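Local coordinates for periplasmic binding protein (Veillonella parvula, PDB 4LJS) that probably captures a small solute, perhaps a metal chelate, outside the cytoplasmic membrane and hands it to an ABC-type importer, at residues V8-H11 with Q12-P15; I90-D94 with L95-N99; F165-N168 with M169-E172; L174-E177 with M178-V182. All coordinates share one frame; numbering follows the deposited sequence.

Interaction 1. Residues V8-H11 with Q12-P15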
loop_
_atom_site.group_PDB
_atom_site.type_symbol
_atom_site.label_atom_id
_atom_site.label_comp_id
_atom_site.label_asym_id
_atom_site.label_seq_id
_atom_site.Cartn_x
_atom_site.Cartn_y
_atom_site.Cartn_z
ATOM N N VAL A 8 -11.398 -23.691 -13.736
ATOM C CA VAL A 8 -10.650 -22.668 -13.000
ATOM C C VAL A 8 -11.340 -22.240 -11.694
ATOM O O VAL A 8 -10.727 -22.273 -10.622
ATOM C CB VAL A 8 -10.354 -21.424 -13.876
ATOM C CG1 VAL A 8 -9.688 -20.331 -13.053
ATOM C CG2 VAL A 8 -9.480 -21.804 -15.065
ATOM N N GLU A 9 -12.605 -21.826 -11.780
ATOM C CA GLU A 9 -13.369 -21.463 -10.583
ATOM C C GLU A 9 -14.016 -22.697 -9.992
ATOM O O GLU A 9 -14.236 -23.682 -10.691
ATOM C CB GLU A 9 -14.502 -20.486 -10.907
ATOM C CG GLU A 9 -14.098 -19.135 -11.449
ATOM C CD GLU A 9 -15.312 -18.255 -11.715
ATOM O OE1 GLU A 9 -15.597 -17.965 -12.898
ATOM O OE2 GLU A 9 -15.989 -17.868 -10.740
ATOM N N ASP A 10 -14.343 -22.627 -8.706
ATOM C CA ASP A 10 -15.235 -23.603 -8.096
ATOM C C ASP A 10 -16.669 -23.096 -8.245
ATOM O O ASP A 10 -17.096 -22.190 -7.520
ATOM C CB ASP A 10 -14.889 -23.809 -6.621
ATOM C CG ASP A 10 -15.835 -24.775 -5.928
ATOM O OD1 ASP A 10 -16.503 -25.571 -6.624
ATOM O OD2 ASP A 10 -15.908 -24.736 -4.680
ATOM N N HIS A 11 -17.400 -23.677 -9.193
ATOM C CA HIS A 11 -18.752 -23.228 -9.526
ATOM C C HIS A 11 -19.824 -23.802 -8.598
ATOM O O HIS A 11 -21.003 -23.463 -8.715
ATOM C CB HIS A 11 -19.094 -23.558 -10.991
ATOM C CG HIS A 11 -18.329 -22.743 -11.991
ATOM N ND1 HIS A 11 -18.335 -21.364 -11.987
ATOM C CD2 HIS A 11 -17.533 -23.114 -13.022
ATOM C CE1 HIS A 11 -17.573 -20.919 -12.970
ATOM N NE2 HIS A 11 -17.074 -21.960 -13.613
ATOM N N GLN A 12 -19.416 -24.663 -7.673
ATOM C CA GLN A 12 -20.368 -25.309 -6.773
ATOM C C GLN A 12 -20.503 -24.578 -5.433
ATOM O O GLN A 12 -21.247 -25.011 -4.556
ATOM C CB GLN A 12 -19.997 -26.781 -6.579
ATOM C CG GLN A 12 -19.792 -27.508 -7.897
ATOM C CD GLN A 12 -19.091 -28.840 -7.735
ATOM O OE1 GLN A 12 -19.060 -29.411 -6.644
ATOM N NE2 GLN A 12 -18.518 -29.342 -8.823
ATOM N N SER A 13 -19.786 -23.468 -5.287
ATOM C CA SER A 13 -19.922 -22.611 -4.109
ATOM C C SER A 13 -19.960 -21.126 -4.493
ATOM O O SER A 13 -19.041 -20.610 -5.132
ATOM C CB SER A 13 -18.806 -22.880 -3.096
ATOM O OG SER A 13 -17.537 -22.537 -3.623
ATOM N N THR A 14 -21.032 -20.452 -4.085
ATOM C CA THR A 14 -21.304 -19.074 -4.479
ATOM C C THR A 14 -21.572 -18.237 -3.233
ATOM O O THR A 14 -22.262 -18.699 -2.324
ATOM C CB THR A 14 -22.535 -19.024 -5.419
ATOM O OG1 THR A 14 -22.170 -19.521 -6.711
ATOM C CG2 THR A 14 -23.084 -17.608 -5.564
ATOM N N PRO A 15 -21.020 -17.009 -3.181
ATOM C CA PRO A 15 -21.211 -16.114 -2.029
ATOM C C PRO A 15 -22.678 -15.884 -1.672
ATOM O O PRO A 15 -23.526 -15.774 -2.559
ATOM C CB PRO A 15 -20.592 -14.796 -2.508
ATOM C CG PRO A 15 -19.584 -15.201 -3.515
ATOM C CD PRO A 15 -20.150 -16.403 -4.208
HETATM O O HOH W 1 -16.954 -19.976 -6.336
#
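The carboxylate of Asp10 ties down the turn it opens, each oxygen holding a different residue. OD2 accepts the hydroxyl of Ser13, with OG to OD2 2.9 Å. OD1 accepts the backbone amide of Gln12, where N to OD1 is 3.2 Å and the N-H points at the oxygen at 158°, which makes an Asx turn. Both donors come from well above the carboxylate plane. Asp10 CG stands trans to its own backbone N (chi1 177°), which sets the carboxylate beside its own carbonyl carbon, within reach of Gln12 N and Ser13 OG. Residues Asp10 to Ser13 form a type I beta turn, and water 1 donates to Asp10 O and Ser13 O, bridging the mouth of the turn between two carbonyls that cannot bond each other. Packing adds little: Gln12 CB rests 3.7 Å from Asp10 OD1, the side chains of Gln12 and Asp10 crossing at about a right angle, while Glu9 CB lies over one face of the His11 ring, toward its rim. The turn belongs to the exposed N-terminal loop before strand 19-29. Glu9 moors that loop to the body through a salt bridge with Arg46 and packing on Pro91 and Tyr92, and Pro15 touches Arg66.

Interaction 2. Residues I90-D94 with L95-N99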
loop_
_atom_site.group_PDB
_atom_site.type_symbol
_atom_site.label_atom_id
_atom_site.label_comp_id
_atom_site.label_asym_id
_atom_site.label_seq_id
_atom_site.Cartn_x
_atom_site.Cartn_y
_atom_site.Cartn_z
ATOM N N ILE A 90 -8.049 -17.808 -4.664
ATOM C CA ILE A 90 -8.472 -16.942 -5.762
ATOM C C ILE A 90 -8.250 -17.642 -7.097
ATOM O O ILE A 90 -7.127 -18.031 -7.418
ATOM C CB ILE A 90 -7.737 -15.592 -5.723
ATOM C CG1 ILE A 90 -8.080 -14.847 -4.424
ATOM C CG2 ILE A 90 -8.099 -14.726 -6.933
ATOM C CD1 ILE A 90 -7.196 -13.634 -4.183
ATOM N N PRO A 91 -9.338 -17.841 -7.862
ATOM C CA PRO A 91 -9.323 -18.531 -9.158
ATOM C C PRO A 91 -8.344 -17.938 -10.191
ATOM O O PRO A 91 -7.562 -18.689 -10.766
ATOM C CB PRO A 91 -10.768 -18.385 -9.642
ATOM C CG PRO A 91 -11.569 -18.272 -8.386
ATOM C CD PRO A 91 -10.706 -17.483 -7.445
ATOM N N TYR A 92 -8.386 -16.631 -10.430
ATOM C CA TYR A 92 -7.527 -16.028 -11.453
ATOM C C TYR A 92 -6.495 -15.100 -10.832
ATOM O O TYR A 92 -6.855 -14.110 -10.199
ATOM C CB TYR A 92 -8.355 -15.230 -12.468
ATOM C CG TYR A 92 -9.353 -16.028 -13.288
ATOM C CD1 TYR A 92 -8.974 -16.648 -14.476
ATOM C CD2 TYR A 92 -10.680 -16.137 -12.886
ATOM C CE1 TYR A 92 -9.899 -17.380 -15.246
ATOM C CE2 TYR A 92 -11.611 -16.862 -13.640
ATOM C CZ TYR A 92 -11.217 -17.478 -14.820
ATOM O OH TYR A 92 -12.142 -18.185 -15.565
ATOM N N LYS A 93 -5.217 -15.404 -11.036
ATOM C CA LYS A 93 -4.125 -14.592 -10.485
ATOM C C LYS A 93 -3.171 -14.052 -11.553
ATOM O O LYS A 93 -2.538 -13.020 -11.355
ATOM C CB LYS A 93 -3.286 -15.413 -9.499
ATOM C CG LYS A 93 -3.953 -15.795 -8.192
ATOM C CD LYS A 93 -3.074 -16.824 -7.476
ATOM C CE LYS A 93 -3.699 -17.326 -6.189
ATOM N NZ LYS A 93 -4.782 -18.322 -6.436
ATOM N N ASP A 94 -3.031 -14.776 -12.657
ATOM C CA ASP A 94 -2.016 -14.465 -13.662
ATOM C C ASP A 94 -2.338 -13.190 -14.452
ATOM O O ASP A 94 -3.468 -13.013 -14.928
ATOM C CB ASP A 94 -1.867 -15.643 -14.622
ATOM C CG ASP A 94 -0.559 -15.617 -15.377
ATOM O OD1 ASP A 94 -0.381 -14.723 -16.232
ATOM O OD2 ASP A 94 0.286 -16.505 -15.131
ATOM N N LEU A 95 -1.334 -12.321 -14.603
ATOM C CA LEU A 95 -1.495 -11.046 -15.316
ATOM C C LEU A 95 -1.885 -11.195 -16.783
ATOM O O LEU A 95 -2.307 -10.226 -17.411
ATOM C CB LEU A 95 -0.226 -10.194 -15.222
ATOM C CG LEU A 95 -0.038 -9.481 -13.885
ATOM C CD1 LEU A 95 1.352 -8.849 -13.815
ATOM C CD2 LEU A 95 -1.137 -8.433 -13.690
ATOM N N LYS A 96 -1.736 -12.394 -17.339
ATOM C CA LYS A 96 -2.177 -12.615 -18.712
ATOM C C LYS A 96 -3.703 -12.570 -18.806
ATOM O O LYS A 96 -4.252 -12.553 -19.902
ATOM C CB LYS A 96 -1.607 -13.910 -19.306
ATOM C CG LYS A 96 -2.287 -15.198 -18.858
ATOM C CD LYS A 96 -1.411 -16.406 -19.194
ATOM C CE LYS A 96 -2.194 -17.708 -19.142
ATOM N NZ LYS A 96 -3.047 -17.806 -17.928
ATOM N N TYR A 97 -4.379 -12.517 -17.658
ATOM C CA TYR A 97 -5.835 -12.343 -17.634
ATOM C C TYR A 97 -6.242 -10.882 -17.464
ATOM O O TYR A 97 -7.429 -10.557 -17.521
ATOM C CB TYR A 97 -6.488 -13.183 -16.528
ATOM C CG TYR A 97 -6.371 -14.676 -16.726
ATOM C CD1 TYR A 97 -7.080 -15.322 -17.733
ATOM C CD2 TYR A 97 -5.556 -15.443 -15.897
ATOM C CE1 TYR A 97 -6.974 -16.698 -17.919
ATOM C CE2 TYR A 97 -5.444 -16.820 -16.071
ATOM C CZ TYR A 97 -6.153 -17.440 -17.079
ATOM O OH TYR A 97 -6.039 -18.799 -17.248
ATOM N N ALA A 98 -5.260 -10.007 -17.260
ATOM C CA ALA A 98 -5.534 -8.592 -17.038
ATOM C C ALA A 98 -5.704 -7.881 -18.369
ATOM O O ALA A 98 -4.903 -7.031 -18.745
ATOM C CB ALA A 98 -4.418 -7.926 -16.193
ATOM N N ASN A 99 -6.748 -8.259 -19.093
ATOM C CA ASN A 99 -7.096 -7.606 -20.343
ATOM C C ASN A 99 -8.608 -7.590 -20.423
ATOM O O ASN A 99 -9.281 -8.350 -19.716
ATOM C CB ASN A 99 -6.502 -8.341 -21.541
ATOM C CG ASN A 99 -6.967 -9.771 -21.621
ATOM O OD1 ASN A 99 -8.090 -10.041 -22.040
ATOM N ND2 ASN A 99 -6.116 -10.699 -21.198
#
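Asp94 O receives the amide of Tyr97, N to O 2.9 Å, closing the first turn of the short 3-10 segment 95-97. The same residue holds the turn a second way, because its side chain folds back as an Asx turn: Lys96 N meets Asp94 OD1 at 2.9 Å and 166°, on the lone pair directed away from OD2. With CG trans to the backbone N (chi1 -160°), the carboxylate reaches the amide of Lys96. The aliphatic chain of Lys96 then runs past OD1, with CG 3.3 Å from it, and bends at its last torsion. Its NZ stays 4.4 Å from Asp94 OD1, a favourable proximity but no salt bridge. Deeper in, Tyr92 and Tyr97 make a T-shaped pair. The CD1-CE1 edge of Tyr92 points into the face of Tyr97, CD1 lying above the ring centre, with centroids 5.0 Å apart and planes at 75°. Replacing Tyr97 by an alanine would probably leave this edge of Tyr92 without its aromatic face and open a gap beside Met106. Lys93 turns the other way, its NZ donating to Ile90 O at 2.6 Å and its charge lying against the Tyr87 ring. Tyr92 pairs by backbone with Val68 and Gly70 of strand 67-71 and packs on helix 100-106, which Asn99 caps by bonding Ser102 N.

Interaction 3. Residues F165-N168 with M169-E172; sequences FNRN and MEAE
The salt bridge between Arg167 and Glu170 is oddly turned: NH1 reaches OE2 at 3.0 Å from well above the carboxylate plane, 56° out of it, although the carboxylate oxygen lies almost in the plane of the guanidinium. The two flat groups stand 74° apart, so one N-H meets one oxygen instead of the paired, coplanar fit of a bidentate bridge. Both chains bend at their second torsion to reach each other, Glu170 at 82°. This brings Glu170 back over the start of its own helix, where OE1 sits 3.4 Å from Arg167 CA and the carboxylate also lies along Arg167 CD. A second guanidinium nitrogen, NH2, forms a salt bridge with Glu63, so the arginine is shared between two acids and its rotation is probably well fixed. The backbone beneath is a tight helix-to-helix link. Asn166, with positive phi, is the C-prime residue of the Schellman motif that ends helix 151-164, and Arg167 follows at once as the N-cap position of helix 168-188. The first helical bonds run from Ala171 N to Arg167 O, 3.0 Å, and from Glu172 N to Asn168 O, 2.9 Å. Water 2 accepts from Met169 N at 3.2 Å and weakly donates to Asn166 O, spanning the two sides of the link. Ala171 CB, packed 3.4 Å from Arg167 O, turns inward against Ile158 and Leu61, whereas Glu172 sends OE1 to Arg159 of helix 151-164.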
loop_
_atom_site.group_PDB
_atom_site.type_symbol
_atom_site.label_atom_id
_atom_site.label_comp_id
_atom_site.label_asym_id
_atom_site.label_seq_id
_atom_site.Cartn_x
_atom_site.Cartn_y
_atom_site.Cartn_z
ATOM N N PHE A 165 -18.505 -3.811 1.286
ATOM C CA PHE A 165 -18.642 -5.224 1.639
ATOM C C PHE A 165 -19.387 -5.503 2.928
ATOM O O PHE A 165 -19.336 -6.624 3.438
ATOM C CB PHE A 165 -17.270 -5.890 1.682
ATOM C CG PHE A 165 -16.660 -6.061 0.331
ATOM C CD1 PHE A 165 -16.966 -7.160 -0.434
ATOM C CD2 PHE A 165 -15.825 -5.094 -0.192
ATOM C CE1 PHE A 165 -16.423 -7.314 -1.692
ATOM C CE2 PHE A 165 -15.280 -5.240 -1.445
ATOM C CZ PHE A 165 -15.582 -6.349 -2.201
ATOM N N ASN A 166 -20.085 -4.491 3.437
ATOM C CA ASN A 166 -20.718 -4.557 4.752
ATOM C C ASN A 166 -19.783 -5.087 5.847
ATOM O O ASN A 166 -20.165 -5.942 6.650
ATOM C CB ASN A 166 -22.006 -5.386 4.707
ATOM C CG ASN A 166 -22.894 -5.132 5.910
ATOM O OD1 ASN A 166 -22.971 -4.009 6.404
ATOM N ND2 ASN A 166 -23.550 -6.178 6.400
ATOM N N ARG A 167 -18.550 -4.589 5.859
ATOM C CA ARG A 167 -17.566 -4.991 6.860
ATOM C C ARG A 167 -17.058 -3.750 7.574
ATOM O O ARG A 167 -15.855 -3.517 7.673
ATOM C CB ARG A 167 -16.399 -5.752 6.212
ATOM C CG ARG A 167 -16.773 -7.122 5.646
ATOM C CD ARG A 167 -17.107 -8.128 6.740
ATOM N NE ARG A 167 -17.327 -9.461 6.187
ATOM C CZ ARG A 167 -17.238 -10.586 6.890
ATOM N NH1 ARG A 167 -16.929 -10.532 8.179
ATOM N NH2 ARG A 167 -17.451 -11.762 6.307
ATOM N N ASN A 168 -17.992 -2.946 8.062
ATOM C CA ASN A 168 -17.652 -1.679 8.691
ATOM C C ASN A 168 -16.932 -1.871 10.011
ATOM O O ASN A 168 -15.960 -1.178 10.298
ATOM C CB ASN A 168 -18.911 -0.830 8.873
ATOM C CG ASN A 168 -19.600 -0.557 7.561
ATOM O OD1 ASN A 168 -19.060 0.151 6.708
ATOM N ND2 ASN A 168 -20.782 -1.142 7.371
HETATM N N MSE A 169 -17.408 -2.818 10.811
HETATM C CA MSE A 169 -16.767 -3.115 12.082
HETATM C C MSE A 169 -15.316 -3.569 11.878
HETATM O O MSE A 169 -14.408 -3.108 12.569
HETATM C CB MSE A 169 -17.564 -4.163 12.850
HETATM C CG MSE A 169 -17.042 -4.401 14.248
HETATM SE SE MSE A 169 -16.275 -6.173 14.458
HETATM C CE MSE A 169 -17.915 -7.130 14.884
ATOM N N GLU A 170 -15.099 -4.449 10.906
ATOM C CA GLU A 170 -13.757 -4.941 10.623
ATOM C C GLU A 170 -12.849 -3.818 10.113
ATOM O O GLU A 170 -11.681 -3.727 10.494
ATOM C CB GLU A 170 -13.812 -6.103 9.621
ATOM C CG GLU A 170 -14.479 -7.381 10.161
ATOM C CD GLU A 170 -16.012 -7.367 10.087
ATOM O OE1 GLU A 170 -16.606 -6.299 9.836
ATOM O OE2 GLU A 170 -16.627 -8.438 10.281
ATOM N N ALA A 171 -13.391 -2.957 9.260
ATOM C CA ALA A 171 -12.627 -1.829 8.735
ATOM C C ALA A 171 -12.194 -0.875 9.848
ATOM O O ALA A 171 -11.038 -0.450 9.900
ATOM C CB ALA A 171 -13.432 -1.089 7.668
ATOM N N GLU A 172 -13.119 -0.555 10.746
ATOM C CA GLU A 172 -12.827 0.371 11.831
ATOM C C GLU A 172 -11.804 -0.182 12.812
ATOM O O GLU A 172 -10.963 0.559 13.315
ATOM C CB GLU A 172 -14.107 0.773 12.572
ATOM C CG GLU A 172 -14.929 1.819 11.828
ATOM C CD GLU A 172 -14.123 3.071 11.478
ATOM O OE1 GLU A 172 -14.241 3.551 10.326
ATOM O OE2 GLU A 172 -13.378 3.571 12.358
HETATM O O HOH W 2 -19.958 -4.499 9.806
#

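Interaction 4. Residues L174-E177 with M178-V182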
loop_
_atom_site.group_PDB
_atom_site.type_symbol
_atom_site.label_atom_id
_atom_site.label_comp_id
_atom_site.label_asym_id
_atom_site.label_seq_id
_atom_site.Cartn_x
_atom_site.Cartn_y
_atom_site.Cartn_z
ATOM N N LEU A 174 -9.408 -2.343 12.086
ATOM C CA LEU A 174 -8.118 -2.298 11.396
ATOM C C LEU A 174 -7.528 -0.889 11.369
ATOM O O LEU A 174 -6.347 -0.693 11.632
ATOM C CB LEU A 174 -8.252 -2.843 9.972
ATOM C CG LEU A 174 -8.594 -4.330 9.899
ATOM C CD1 LEU A 174 -8.969 -4.713 8.482
ATOM C CD2 LEU A 174 -7.438 -5.183 10.419
ATOM N N ILE A 175 -8.365 0.088 11.050
ATOM C CA ILE A 175 -7.957 1.485 11.021
ATOM C C ILE A 175 -7.521 1.961 12.411
ATOM O O ILE A 175 -6.480 2.605 12.562
ATOM C CB ILE A 175 -9.110 2.357 10.500
ATOM C CG1 ILE A 175 -9.265 2.163 8.986
ATOM C CG2 ILE A 175 -8.906 3.822 10.861
ATOM C CD1 ILE A 175 -10.573 2.678 8.445
ATOM N N GLN A 176 -8.319 1.633 13.422
ATOM C CA GLN A 176 -8.035 2.050 14.784
ATOM C C GLN A 176 -6.713 1.479 15.304
ATOM O O GLN A 176 -5.983 2.154 16.026
ATOM C CB GLN A 176 -9.178 1.667 15.723
ATOM C CG GLN A 176 -9.072 2.331 17.092
ATOM C CD GLN A 176 -9.992 1.715 18.131
ATOM O OE1 GLN A 176 -10.678 2.425 18.868
ATOM N NE2 GLN A 176 -9.998 0.389 18.205
ATOM N N GLU A 177 -6.414 0.234 14.939
ATOM C CA GLU A 177 -5.162 -0.405 15.335
ATOM C C GLU A 177 -3.982 0.431 14.849
ATOM O O GLU A 177 -3.039 0.707 15.595
ATOM C CB GLU A 177 -5.094 -1.817 14.746
ATOM C CG GLU A 177 -3.730 -2.488 14.812
ATOM C CD GLU A 177 -3.761 -3.929 14.307
ATOM O OE1 GLU A 177 -4.714 -4.291 13.577
ATOM O OE2 GLU A 177 -2.835 -4.698 14.651
HETATM N N MSE A 178 -4.052 0.839 13.587
HETATM C CA MSE A 178 -3.003 1.641 12.974
HETATM C C MSE A 178 -2.910 3.034 13.598
HETATM O O MSE A 178 -1.818 3.510 13.934
HETATM C CB MSE A 178 -3.243 1.732 11.465
HETATM C CG MSE A 178 -3.037 0.397 10.756
HETATM SE SE MSE A 178 -3.234 0.449 8.804
HETATM C CE MSE A 178 -5.080 0.970 8.669
ATOM N N GLN A 179 -4.057 3.681 13.765
ATOM C CA GLN A 179 -4.085 5.022 14.334
ATOM C C GLN A 179 -3.593 5.050 15.782
ATOM O O GLN A 179 -2.858 5.955 16.179
ATOM C CB GLN A 179 -5.494 5.603 14.260
ATOM C CG GLN A 179 -6.010 5.830 12.846
ATOM C CD GLN A 179 -7.388 6.472 12.850
ATOM O OE1 GLN A 179 -8.177 6.260 13.772
ATOM N NE2 GLN A 179 -7.678 7.271 11.828
ATOM N N GLN A 180 -4.006 4.066 16.572
ATOM C CA GLN A 180 -3.586 3.990 17.966
ATOM C C GLN A 180 -2.084 3.747 18.078
ATOM O O GLN A 180 -1.430 4.229 19.006
ATOM C CB GLN A 180 -4.348 2.886 18.699
ATOM C CG GLN A 180 -5.796 3.234 18.980
ATOM C CD GLN A 180 -6.538 2.138 19.720
ATOM O OE1 GLN A 180 -6.011 1.046 19.940
ATOM N NE2 GLN A 180 -7.772 2.426 20.108
ATOM N N SER A 181 -1.553 2.989 17.125
ATOM C CA SER A 181 -0.141 2.661 17.101
ATOM C C SER A 181 0.713 3.907 16.840
ATOM O O SER A 181 1.691 4.161 17.553
ATOM C CB SER A 181 0.119 1.594 16.038
ATOM O OG SER A 181 1.484 1.252 16.003
ATOM N N VAL A 182 0.339 4.673 15.818
ATOM C CA VAL A 182 1.009 5.929 15.505
ATOM C C VAL A 182 0.973 6.881 16.710
ATOM O O VAL A 182 1.996 7.446 17.094
ATOM C CB VAL A 182 0.367 6.633 14.280
ATOM C CG1 VAL A 182 0.879 8.058 14.147
ATOM C CG2 VAL A 182 0.629 5.836 12.974
#
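Met178, Gln179, Gln180 and Ser181 each follow one helical turn after Leu174, Ile175, Gln176 and Glu177 in a local contact within the middle of helix 168-188. Backbone bonds carry it: Gln179 N to Ile175 O is 2.9 Å and Gln180 N to Gln176 O is 2.8 Å, while Met178 N to Leu174 O, at 3.4 Å, is weak. On the buried side Met178, a selenomethionine, bends at its last torsion (chi3 -63°). CE is thereby folded back along the helix, to 3.6 Å from Leu174 O and 3.8 Å from Ile175 CA, and the side chain packs against Tyr155 and Ile158 of helix 151-164 and Leu300 and Ile303 of helix 299-310. Ile175 and Gln179 lie side by side and point the same way: the methyl CG2 of Ile175 touches the amide carbon CD of Gln179 at 3.6 Å, a nonpolar group against the flat amide. An alanine in place of Gln179 would probably uncover this methyl and remove part of the packing on Tyr155. On the exposed side the chains of Gln176 and Gln180 converge at a slant, their amide planes 31° apart. Gln180 NE2 comes to 3.2 Å from Gln176 OE1, but at an angle too poor for a hydrogen bond. The side chain of Ser181 is about 6 Å from a bound phosphate ion, probably from the crystallisation liquor. A long helix between the two lobes, covered on its inner side by other helices, is consistent with the linking helix of periplasmic binding proteins of this family.

Interactions 1 and 2 meet directly: Val8 CG1 lies 3.5 Å from Pro91 O and 3.7 Å from Tyr92 CE1, so the N-terminal loop rests on the loop between helices 84-89 and 100-106, although their centres are 16 Å apart. Interactions 3 and 4 are consecutive on helix 168-188, centres 15 Å apart: the first marks its start, the second its middle. Between the two pairs there is no touch; interactions 1 and 3 come nearest, about 9 Å between closest atoms, and interactions 2 and 4 lie on opposite sides of the chain's centre, 32 Å between centres. No substrate site is identified here; the phosphate ion lies near interaction 4.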